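Local structure of Alr4995 protein (6LRH) at residues Phe7-Pro12 and Ala264-Val269; Glu39-Leu44 and Thr253-Ala258; Trp479-Ile484 and Gln689-Leu694. The protein acts as a bifunctional enzyme, an arginine dihydrolase that also carries ornithine cyclodeaminase activity, and binds L-arginine in its dihydrolase domain. The protein carries 1 engineered substitution. All blocks are in the same frame, centred on the assembly; numbering follows the deposited sequence.

In the fold
Contacts 1 and 2 both belong to the N-terminal arginine-binding domain, with centres about 13 Å apart, and each reaches the bound arginine. In sequence contact 2 falls between the two segments of contact 1: strand 6-9 leads to helix 34-48, and helix 253-256 leads to strand 267-268, so the two contacts bring chain parts over 200 residues apart together in this domain. They touch through Trp41, which meets Met9 to Pro12. Contact 3 follows later in the chain, in the Rossmann-fold domain, its centre about 53 Å from that of contact 1 and 46 Å from that of contact 2. This separation fits a bifunctional enzyme whose two activities probably reside in different domains.

Contact 1. Residues Phe7-Pro12 and Ala264-Val269; sequences FLMCPP and ALTLRV. Engineered in segment 264-269: Ala264 (natural residue Cys). With ARG (arginine), chain C.
Phe7 and Arg268 face each other as a non-hydrogen-bonded antiparallel pair, and their side chains meet at a slant rather than stacking. The Phe7 ring lies beside the aliphatic part of Arg268, with CE2 3.5 Å from Arg268 CB and CZ 4.1 Å from Arg268 CD. Ring and guanidinium planes are turned 75° apart, and the charged end continues past the ring, where Arg268 NE bonds to Thr270 O. With CG anti to its own carbonyl carbon (chi1 -69°), Phe7 brings the ring beside Thr266, whose CB is 3.9 Å from Phe7 CD2. The next neighbour of Thr266 is Met9: these two side chains run alongside and point the same way, Met9 CG lying 4.0 Å from Thr266 CG2. Replacing Phe7 with an alanine would probably open a gap between Thr266 and the methylenes of Arg268, leaving that long chain freer to move.

The other face of the sheet carries Leu8 and Leu267, whose CB atoms approach to 4.3 Å, with Val269 beside Leu8. Their backbones form a hydrogen-bonded antiparallel pair: Leu8 N donates to Leu267 O at 2.7 Å, nearly straight at 163°, and Leu267 N returns a bond to Leu8 O at 3.0 Å. Beyond this pairing a water bridges Cys10 N and Leu265 O. Just before Leu265 stands the engineered Ala264, a cysteine in the natural protein, whose CB lies 3.3 Å from CZ of the bound arginine.

Strand 6-9 is the middle strand of a three-stranded mixed sheet, parallel to 53-56 and antiparallel to 267-268; helix 34-48 packs on Met9 and Thr266, while helix 94-102 packs on Leu8 and Leu267.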
loop_
_atom_site.group_PDB
_atom_site.type_symbol
_atom_site.label_atom_id
_atom_site.label_comp_id
_atom_site.label_asym_id
_atom_site.label_seq_id
_atom_site.Cartn_x
_atom_site.Cartn_y
_atom_site.Cartn_z
ATOM N N PHE A 7 6.196 27.988 -53.763
ATOM C CA PHE A 7 5.532 27.015 -52.922
ATOM C C PHE A 7 4.418 26.305 -53.669
ATOM O O PHE A 7 3.799 26.868 -54.546
ATOM C CB PHE A 7 4.953 27.677 -51.672
ATOM C CG PHE A 7 5.985 28.164 -50.708
ATOM C CD1 PHE A 7 6.392 29.483 -50.716
ATOM C CD2 PHE A 7 6.539 27.313 -49.788
ATOM C CE1 PHE A 7 7.334 29.927 -49.824
ATOM C CE2 PHE A 7 7.477 27.748 -48.906
ATOM C CZ PHE A 7 7.878 29.050 -48.920
ATOM N N LEU A 8 4.163 25.062 -53.301
ATOM C CA LEU A 8 3.003 24.366 -53.792
ATOM C C LEU A 8 1.957 24.306 -52.693
ATOM O O LEU A 8 2.269 23.928 -51.576
ATOM C CB LEU A 8 3.379 22.965 -54.251
ATOM C CG LEU A 8 2.282 22.098 -54.868
ATOM C CD1 LEU A 8 1.749 22.720 -56.136
ATOM C CD2 LEU A 8 2.798 20.702 -55.114
ATOM N N MET A 9 0.726 24.697 -53.004
ATOM C CA MET A 9 -0.383 24.589 -52.072
ATOM C C MET A 9 -1.544 23.900 -52.761
ATOM O O MET A 9 -1.439 23.508 -53.905
ATOM C CB MET A 9 -0.810 25.957 -51.561
ATOM C CG MET A 9 0.220 26.671 -50.719
ATOM S SD MET A 9 -0.308 28.285 -50.102
ATOM C CE MET A 9 -1.655 27.874 -49.016
ATOM N N CYS A 10 -2.660 23.765 -52.066
ATOM C CA CYS A 10 -3.847 23.160 -52.637
ATOM C C CYS A 10 -5.088 23.709 -51.934
ATOM O O CYS A 10 -5.159 23.674 -50.726
ATOM C CB CYS A 10 -3.761 21.646 -52.515
ATOM S SG CYS A 10 -5.187 20.749 -53.032
ATOM N N PRO A 11 -6.065 24.237 -52.684
ATOM C CA PRO A 11 -7.210 24.880 -52.039
ATOM C C PRO A 11 -8.194 23.888 -51.429
ATOM O O PRO A 11 -8.332 22.775 -51.926
ATOM C CB PRO A 11 -7.849 25.656 -53.186
ATOM C CG PRO A 11 -7.505 24.902 -54.360
ATOM C CD PRO A 11 -6.131 24.387 -54.142
ATOM N N PRO A 12 -8.877 24.293 -50.352
ATOM C CA PRO A 12 -9.732 23.421 -49.549
ATOM C C PRO A 12 -11.141 23.232 -50.074
ATOM O O PRO A 12 -12.052 23.184 -49.271
ATOM C CB PRO A 12 -9.780 24.144 -48.217
ATOM C CG PRO A 12 -9.656 25.554 -48.574
ATOM C CD PRO A 12 -8.737 25.620 -49.740
ATOM N N ALA A 264 2.303 22.929 -42.891
ATOM C CA ALA A 264 1.684 21.730 -43.442
ATOM C C ALA A 264 0.930 22.006 -44.744
ATOM O O ALA A 264 0.796 21.127 -45.575
ATOM C CB ALA A 264 0.766 21.130 -42.446
ATOM N N LEU A 265 0.456 23.232 -44.922
ATOM C CA LEU A 265 -0.292 23.607 -46.110
ATOM C C LEU A 265 0.580 24.098 -47.271
ATOM O O LEU A 265 0.073 24.593 -48.255
ATOM C CB LEU A 265 -1.306 24.691 -45.762
ATOM C CG LEU A 265 -2.406 24.295 -44.792
ATOM C CD1 LEU A 265 -3.067 25.516 -44.191
ATOM C CD2 LEU A 265 -3.412 23.450 -45.511
ATOM N N THR A 266 1.890 23.980 -47.141
ATOM C CA THR A 266 2.792 24.447 -48.177
ATOM C C THR A 266 3.882 23.425 -48.402
ATOM O O THR A 266 4.196 22.629 -47.522
ATOM C CB THR A 266 3.480 25.793 -47.833
ATOM O OG1 THR A 266 4.410 25.599 -46.767
ATOM C CG2 THR A 266 2.491 26.854 -47.421
ATOM N N LEU A 267 4.457 23.468 -49.595
ATOM C CA LEU A 267 5.642 22.718 -49.921
ATOM C C LEU A 267 6.574 23.621 -50.729
ATOM O O LEU A 267 6.205 24.130 -51.775
ATOM C CB LEU A 267 5.280 21.461 -50.697
ATOM C CG LEU A 267 6.425 20.575 -51.180
ATOM C CD1 LEU A 267 7.134 19.969 -50.035
ATOM C CD2 LEU A 267 5.892 19.502 -52.087
ATOM N N ARG A 268 7.779 23.833 -50.234
ATOM C CA ARG A 268 8.726 24.651 -50.949
ATOM C C ARG A 268 9.400 23.811 -51.999
ATOM O O ARG A 268 10.079 22.873 -51.670
ATOM C CB ARG A 268 9.748 25.252 -49.995
ATOM C CG ARG A 268 10.643 26.282 -50.627
ATOM C CD ARG A 268 11.383 27.106 -49.583
ATOM N NE ARG A 268 12.546 27.773 -50.154
ATOM C CZ ARG A 268 13.186 28.782 -49.580
ATOM N NH1 ARG A 268 12.767 29.249 -48.424
ATOM N NH2 ARG A 268 14.240 29.319 -50.165
ATOM N N VAL A 269 9.212 24.140 -53.273
ATOM C CA VAL A 269 9.785 23.312 -54.325
ATOM C C VAL A 269 11.038 23.909 -54.916
ATOM O O VAL A 269 11.659 23.299 -55.772
ATOM C CB VAL A 269 8.799 23.055 -55.448
ATOM C CG1 VAL A 269 7.676 22.157 -54.967
ATOM C CG2 VAL A 269 8.274 24.354 -55.982
HETATM N N ARG C . -4.675 14.736 -41.763
HETATM C CA ARG C . -3.275 14.812 -42.166
HETATM C C ARG C . -2.548 13.577 -41.720
HETATM O O ARG C . -2.854 12.985 -40.698
HETATM C CB ARG C . -2.587 16.057 -41.599
HETATM C CG ARG C . -1.201 16.253 -42.147
HETATM C CD ARG C . -0.430 17.325 -41.459
HETATM N NE ARG C . 0.825 17.572 -42.152
HETATM C CZ ARG C . 1.896 18.123 -41.600
HETATM N NH1 ARG C . 2.977 18.312 -42.325
HETATM N NH2 ARG C . 1.883 18.492 -40.334
HETATM O OXT ARG C . -1.632 13.149 -42.384
HETATM O O HOH W 1 -2.637 24.195 -48.957
#

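Contact 2. Residues Glu39-Leu44 and Thr253-Ala258; sequences EQWQGL and TEFLKA. With ARG (arginine), chain C.
The Phe255 ring meets helix 34-48 at two neighbouring residues. Gln40 CB sits at its edge, near the ring plane, 4.2 Å from Phe255 CE1, whereas Trp41 CB comes in obliquely at 3.8 Å from Phe255 CZ. Gln42 NE2 lies in plane at the edge of the Trp41 indole. Beyond the two segments, Phe255 also meets the ring of Tyr15, with planes at about 40°, and the Trp41 indole stacks on Tyr45.

The Gln40 amide, also flat, makes the polar half of the contact. Gln40 leaves its helix with CG anti to the carbonyl carbon (chi1 -78°) and runs extended beyond CG, which brings the amide to the short, weakly bonded helix at about 253-256. Its OE1 accepts the backbone N-H of Glu254, N to OE1 2.9 Å, in the carbonyl plane and on a lone pair. On the same amide, NE2 donates to Thr253 OG1 at 3.0 Å, and the hydroxyl oxygen lies only 5° out of the amide plane. Gripped at both ends, the amide has its rotation fixed. Glu254 OE1 takes a salt bridge from Lys257 NZ at 2.6 Å, while OE2 pairs with Arg36 of helix 34-48.

The short turn ends in the arginine pocket. Ala258 O accepts a hydrogen bond from the alpha-amino N of the bound arginine, at 3.3 Å. Helix 34-48 thus packs on the turn that leads to Ala258, and so probably supports one side of the pocket, in a domain of the guanidine-modifying enzyme family, whose characteristic fold is an alpha/beta propeller built round a central substrate site.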
loop_
_atom_site.group_PDB
_atom_site.type_symbol
_atom_site.label_atom_id
_atom_site.label_comp_id
_atom_site.label_asym_id
_atom_site.label_seq_id
_atom_site.Cartn_x
_atom_site.Cartn_y
_atom_site.Cartn_z
ATOM N N GLU A 39 -11.667 30.874 -45.795
ATOM C CA GLU A 39 -11.205 32.203 -45.474
ATOM C C GLU A 39 -9.886 32.146 -44.704
ATOM O O GLU A 39 -9.033 32.995 -44.896
ATOM C CB GLU A 39 -12.284 32.973 -44.710
ATOM C CG GLU A 39 -12.432 34.453 -45.122
ATOM C CD GLU A 39 -13.006 34.675 -46.542
ATOM O OE1 GLU A 39 -13.132 33.705 -47.327
ATOM O OE2 GLU A 39 -13.320 35.840 -46.883
ATOM N N GLN A 40 -9.699 31.118 -43.878
ATOM C CA GLN A 40 -8.412 30.898 -43.205
ATOM C C GLN A 40 -7.295 30.476 -44.180
ATOM O O GLN A 40 -6.191 30.963 -44.075
ATOM C CB GLN A 40 -8.550 29.861 -42.088
ATOM C CG GLN A 40 -9.183 30.381 -40.812
ATOM C CD GLN A 40 -9.315 29.328 -39.715
ATOM O OE1 GLN A 40 -9.005 28.156 -39.907
ATOM N NE2 GLN A 40 -9.786 29.746 -38.564
ATOM N N TRP A 41 -7.584 29.585 -45.123
ATOM C CA TRP A 41 -6.637 29.227 -46.179
ATOM C C TRP A 41 -6.309 30.432 -47.055
ATOM O O TRP A 41 -5.152 30.685 -47.358
ATOM C CB TRP A 41 -7.196 28.099 -47.043
ATOM C CG TRP A 41 -6.234 27.487 -48.042
ATOM C CD1 TRP A 41 -5.427 26.415 -47.840
ATOM C CD2 TRP A 41 -6.026 27.885 -49.403
ATOM N NE1 TRP A 41 -4.714 26.132 -48.970
ATOM C CE2 TRP A 41 -5.065 27.019 -49.948
ATOM C CE3 TRP A 41 -6.555 28.889 -50.214
ATOM C CZ2 TRP A 41 -4.614 27.139 -51.256
ATOM C CZ3 TRP A 41 -6.106 28.996 -51.517
ATOM C CH2 TRP A 41 -5.152 28.133 -52.022
ATOM N N GLN A 42 -7.336 31.176 -47.451
ATOM C CA GLN A 42 -7.156 32.395 -48.228
ATOM C C GLN A 42 -6.249 33.408 -47.541
ATOM O O GLN A 42 -5.504 34.128 -48.193
ATOM C CB GLN A 42 -8.507 33.041 -48.515
ATOM C CG GLN A 42 -9.264 32.393 -49.634
ATOM C CD GLN A 42 -8.554 32.546 -50.946
ATOM O OE1 GLN A 42 -7.970 33.587 -51.225
ATOM N NE2 GLN A 42 -8.591 31.506 -51.762
ATOM N N GLY A 43 -6.317 33.464 -46.222
ATOM C CA GLY A 43 -5.487 34.376 -45.478
ATOM C C GLY A 43 -4.031 34.014 -45.612
ATOM O O GLY A 43 -3.198 34.888 -45.754
ATOM N N LEU A 44 -3.724 32.724 -45.567
ATOM C CA LEU A 44 -2.348 32.272 -45.623
ATOM C C LEU A 44 -1.797 32.426 -47.029
ATOM O O LEU A 44 -0.697 32.909 -47.234
ATOM C CB LEU A 44 -2.249 30.819 -45.165
ATOM C CG LEU A 44 -0.912 30.086 -45.291
ATOM C CD1 LEU A 44 0.202 30.737 -44.514
ATOM C CD2 LEU A 44 -1.073 28.652 -44.879
ATOM N N THR A 253 -7.251 27.533 -37.543
ATOM C CA THR A 253 -7.822 26.603 -36.585
ATOM C C THR A 253 -8.629 25.491 -37.226
ATOM O O THR A 253 -8.741 24.427 -36.653
ATOM C CB THR A 253 -8.713 27.338 -35.581
ATOM O OG1 THR A 253 -9.863 27.871 -36.244
ATOM C CG2 THR A 253 -7.957 28.457 -34.968
ATOM N N GLU A 254 -9.180 25.723 -38.415
ATOM C CA GLU A 254 -9.976 24.693 -39.080
ATOM C C GLU A 254 -9.096 23.578 -39.589
ATOM O O GLU A 254 -9.562 22.480 -39.872
ATOM C CB GLU A 254 -10.783 25.272 -40.235
ATOM C CG GLU A 254 -11.853 26.268 -39.835
ATOM C CD GLU A 254 -12.820 25.737 -38.789
ATOM O OE1 GLU A 254 -13.466 24.698 -39.027
ATOM O OE2 GLU A 254 -12.931 26.367 -37.717
ATOM N N PHE A 255 -7.812 23.869 -39.709
ATOM C CA PHE A 255 -6.856 22.896 -40.190
ATOM C C PHE A 255 -6.164 22.217 -39.019
ATOM O O PHE A 255 -5.714 21.095 -39.138
ATOM C CB PHE A 255 -5.857 23.565 -41.140
ATOM C CG PHE A 255 -6.510 24.175 -42.339
ATOM C CD1 PHE A 255 -6.879 25.498 -42.342
ATOM C CD2 PHE A 255 -6.796 23.411 -43.449
ATOM C CE1 PHE A 255 -7.501 26.047 -43.428
ATOM C CE2 PHE A 255 -7.423 23.957 -44.528
ATOM C CZ PHE A 255 -7.772 25.283 -44.517
ATOM N N LEU A 256 -6.109 22.895 -37.879
ATOM C CA LEU A 256 -5.636 22.270 -36.651
ATOM C C LEU A 256 -6.531 21.119 -36.250
ATOM O O LEU A 256 -6.100 20.200 -35.576
ATOM C CB LEU A 256 -5.573 23.270 -35.502
ATOM C CG LEU A 256 -4.196 23.816 -35.159
ATOM C CD1 LEU A 256 -3.807 24.959 -36.080
ATOM C CD2 LEU A 256 -4.190 24.246 -33.728
ATOM N N LYS A 257 -7.789 21.180 -36.658
ATOM C CA LYS A 257 -8.711 20.101 -36.378
ATOM C C LYS A 257 -8.320 18.820 -37.117
ATOM O O LYS A 257 -8.735 17.735 -36.729
ATOM C CB LYS A 257 -10.127 20.512 -36.744
ATOM C CG LYS A 257 -10.603 21.713 -36.025
ATOM C CD LYS A 257 -12.053 21.925 -36.284
ATOM C CE LYS A 257 -12.462 23.358 -36.054
ATOM N NZ LYS A 257 -13.780 23.627 -36.660
ATOM N N ALA A 258 -7.513 18.945 -38.170
ATOM C CA ALA A 258 -7.006 17.776 -38.870
ATOM C C ALA A 258 -5.548 17.493 -38.545
ATOM O O ALA A 258 -4.978 16.535 -39.020
ATOM C CB ALA A 258 -7.188 17.942 -40.360
HETATM N N ARG C . -4.675 14.736 -41.763
HETATM C CA ARG C . -3.275 14.812 -42.166
HETATM C C ARG C . -2.548 13.577 -41.720
HETATM O O ARG C . -2.854 12.985 -40.698
HETATM C CB ARG C . -2.587 16.057 -41.599
HETATM C CG ARG C . -1.201 16.253 -42.147
HETATM C CD ARG C . -0.430 17.325 -41.459
HETATM N NE ARG C . 0.825 17.572 -42.152
HETATM C CZ ARG C . 1.896 18.123 -41.600
HETATM N NH1 ARG C . 2.977 18.312 -42.325
HETATM N NH2 ARG C . 1.883 18.492 -40.334
HETATM O OXT ARG C . -1.632 13.149 -42.384
#

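Contact 3. Residues Trp479-Ile484 and Gln689-Leu694; sequences WELRKI and QQLDKL
The first torsions of Arg482 and Leu694 set the groups that meet. Arg482 has CG anti to its backbone N (chi1 -176°) and bends at chi2, -131°, which carries the guanidinium toward the backbone carbonyl of Leu694. Leu694, with CG anti to the carbonyl carbon (chi1 -70°), sets its CD1 branch against the opposing helix. This CD1 rests against the backbone of Trp479, 4.2 Å from Trp479 CA, and 4.5 Å from Arg482 CD. The guanidinium reaches NH2 to within 3.6 Å of Leu694 O, an oblique approach that is close but not a hydrogen bond; NH2 instead bonds to Asn215 OD1 of the second subunit.

Three residues earlier, Leu691 packs beside Leu481, its CD2 lying 4.4 Å from Leu481 CB. Both segments belong to helices of a Rossmann-type fold, in which a seven-stranded parallel sheet is flanked by helices. Helix 467-486 leads directly into the sheet's central strand, 491-495, and helix 680-693 follows its last strand, 673-676. Leu481 reveals the layering: besides Leu691 it packs on Val491 and Met629 of two strands, and Tyr516 lies against both leucines.

The Trp479 indole is taken up by other partners. Lys483 of the same helix lays CD on one indole face, 3.6 Å above the plane and offset toward the rim. Two residues of the second subunit also meet the ring: Arg165 in a cation-pi contact and Trp24 edge-to-face.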
loop_
_atom_site.group_PDB
_atom_site.type_symbol
_atom_site.label_atom_id
_atom_site.label_comp_id
_atom_site.label_asym_id
_atom_site.label_seq_id
_atom_site.Cartn_x
_atom_site.Cartn_y
_atom_site.Cartn_z
ATOM N N TRP A 479 8.259 28.149 4.248
ATOM C CA TRP A 479 8.431 29.255 5.168
ATOM C C TRP A 479 9.657 29.072 6.066
ATOM O O TRP A 479 10.366 30.028 6.364
ATOM C CB TRP A 479 7.169 29.424 6.013
ATOM C CG TRP A 479 7.313 30.444 7.059
ATOM C CD1 TRP A 479 7.186 31.783 6.914
ATOM C CD2 TRP A 479 7.627 30.217 8.429
ATOM N NE1 TRP A 479 7.397 32.407 8.107
ATOM C CE2 TRP A 479 7.677 31.467 9.054
ATOM C CE3 TRP A 479 7.866 29.073 9.190
ATOM C CZ2 TRP A 479 7.956 31.608 10.403
ATOM C CZ3 TRP A 479 8.151 29.213 10.515
ATOM C CH2 TRP A 479 8.191 30.470 11.114
ATOM N N GLU A 480 9.914 27.841 6.482
ATOM C CA GLU A 480 11.053 27.561 7.338
ATOM C C GLU A 480 12.369 27.533 6.571
ATOM O O GLU A 480 13.392 27.920 7.084
ATOM C CB GLU A 480 10.844 26.247 8.078
ATOM C CG GLU A 480 9.808 26.320 9.162
ATOM C CD GLU A 480 9.492 24.977 9.801
ATOM O OE1 GLU A 480 9.874 23.928 9.230
ATOM O OE2 GLU A 480 8.856 24.981 10.884
ATOM N N LEU A 481 12.349 27.074 5.339
ATOM C CA LEU A 481 13.557 27.121 4.542
ATOM C C LEU A 481 13.952 28.556 4.221
ATOM O O LEU A 481 15.121 28.893 4.225
ATOM C CB LEU A 481 13.382 26.327 3.253
ATOM C CG LEU A 481 13.402 24.807 3.351
ATOM C CD1 LEU A 481 13.052 24.231 1.987
ATOM C CD2 LEU A 481 14.750 24.292 3.834
ATOM N N ARG A 482 12.968 29.394 3.949
ATOM C CA ARG A 482 13.228 30.782 3.640
ATOM C C ARG A 482 13.830 31.459 4.844
ATOM O O ARG A 482 14.865 32.095 4.759
ATOM C CB ARG A 482 11.945 31.483 3.220
ATOM C CG ARG A 482 12.110 32.917 2.769
ATOM C CD ARG A 482 11.079 33.776 3.500
ATOM N NE ARG A 482 10.654 34.955 2.747
ATOM C CZ ARG A 482 9.641 35.741 3.107
ATOM N NH1 ARG A 482 8.951 35.481 4.208
ATOM N NH2 ARG A 482 9.319 36.788 2.369
ATOM N N LYS A 483 13.160 31.305 5.973
ATOM C CA LYS A 483 13.618 31.820 7.247
ATOM C C LYS A 483 15.070 31.468 7.558
ATOM O O LYS A 483 15.880 32.337 7.862
ATOM C CB LYS A 483 12.711 31.275 8.331
ATOM C CG LYS A 483 12.785 31.953 9.662
ATOM C CD LYS A 483 11.689 31.405 10.549
ATOM C CE LYS A 483 11.901 31.816 11.969
ATOM N NZ LYS A 483 13.060 31.138 12.580
ATOM N N ILE A 484 15.392 30.184 7.473
ATOM C CA ILE A 484 16.727 29.712 7.784
ATOM C C ILE A 484 17.759 30.241 6.798
ATOM O O ILE A 484 18.889 30.510 7.181
ATOM C CB ILE A 484 16.789 28.193 7.815
ATOM C CG1 ILE A 484 15.821 27.651 8.854
ATOM C CG2 ILE A 484 18.158 27.748 8.191
ATOM C CD1 ILE A 484 15.596 26.170 8.791
ATOM N N GLN A 689 7.942 25.660 -6.083
ATOM C CA GLN A 689 6.846 26.477 -6.511
ATOM C C GLN A 689 6.409 27.397 -5.382
ATOM O O GLN A 689 6.141 28.573 -5.597
ATOM C CB GLN A 689 5.728 25.573 -6.966
ATOM C CG GLN A 689 4.446 26.222 -7.283
ATOM C CD GLN A 689 3.595 25.326 -8.141
ATOM O OE1 GLN A 689 4.120 24.550 -8.951
ATOM N NE2 GLN A 689 2.280 25.405 -7.964
ATOM N N GLN A 690 6.374 26.868 -4.162
ATOM C CA GLN A 690 5.986 27.662 -3.009
ATOM C C GLN A 690 7.064 28.657 -2.606
ATOM O O GLN A 690 6.766 29.758 -2.145
ATOM C CB GLN A 690 5.650 26.759 -1.837
ATOM C CG GLN A 690 5.168 27.492 -0.604
ATOM C CD GLN A 690 3.797 28.114 -0.771
ATOM O OE1 GLN A 690 3.130 27.917 -1.784
ATOM N NE2 GLN A 690 3.375 28.877 0.224
ATOM N N LEU A 691 8.321 28.280 -2.782
ATOM C CA LEU A 691 9.407 29.195 -2.488
ATOM C C LEU A 691 9.448 30.331 -3.488
ATOM O O LEU A 691 10.032 31.358 -3.223
ATOM C CB LEU A 691 10.738 28.470 -2.484
ATOM C CG LEU A 691 11.034 27.578 -1.289
ATOM C CD1 LEU A 691 12.132 26.602 -1.648
ATOM C CD2 LEU A 691 11.441 28.412 -0.116
ATOM N N ASP A 692 8.827 30.146 -4.642
ATOM C CA ASP A 692 8.808 31.194 -5.645
ATOM C C ASP A 692 7.789 32.260 -5.327
ATOM O O ASP A 692 8.064 33.447 -5.438
ATOM C CB ASP A 692 8.524 30.620 -7.019
ATOM C CG ASP A 692 9.747 30.030 -7.650
ATOM O OD1 ASP A 692 10.860 30.472 -7.271
ATOM O OD2 ASP A 692 9.600 29.135 -8.519
ATOM N N LYS A 693 6.601 31.841 -4.929
ATOM C CA LYS A 693 5.561 32.805 -4.673
ATOM C C LYS A 693 5.775 33.521 -3.338
ATOM O O LYS A 693 5.045 34.442 -3.022
ATOM C CB LYS A 693 4.187 32.143 -4.743
ATOM C CG LYS A 693 3.692 31.524 -3.476
ATOM C CD LYS A 693 2.222 31.136 -3.621
ATOM C CE LYS A 693 1.979 30.207 -4.808
ATOM N NZ LYS A 693 0.595 29.636 -4.787
ATOM N N LEU A 694 6.792 33.128 -2.575
ATOM C CA LEU A 694 7.209 33.911 -1.414
ATOM C C LEU A 694 8.274 34.940 -1.821
ATOM O O LEU A 694 8.749 35.703 -0.998
ATOM C CB LEU A 694 7.743 33.017 -0.293
ATOM C CG LEU A 694 6.865 32.063 0.542
ATOM C CD1 LEU A 694 7.643 31.521 1.722
ATOM C CD2 LEU A 694 5.557 32.664 1.029
#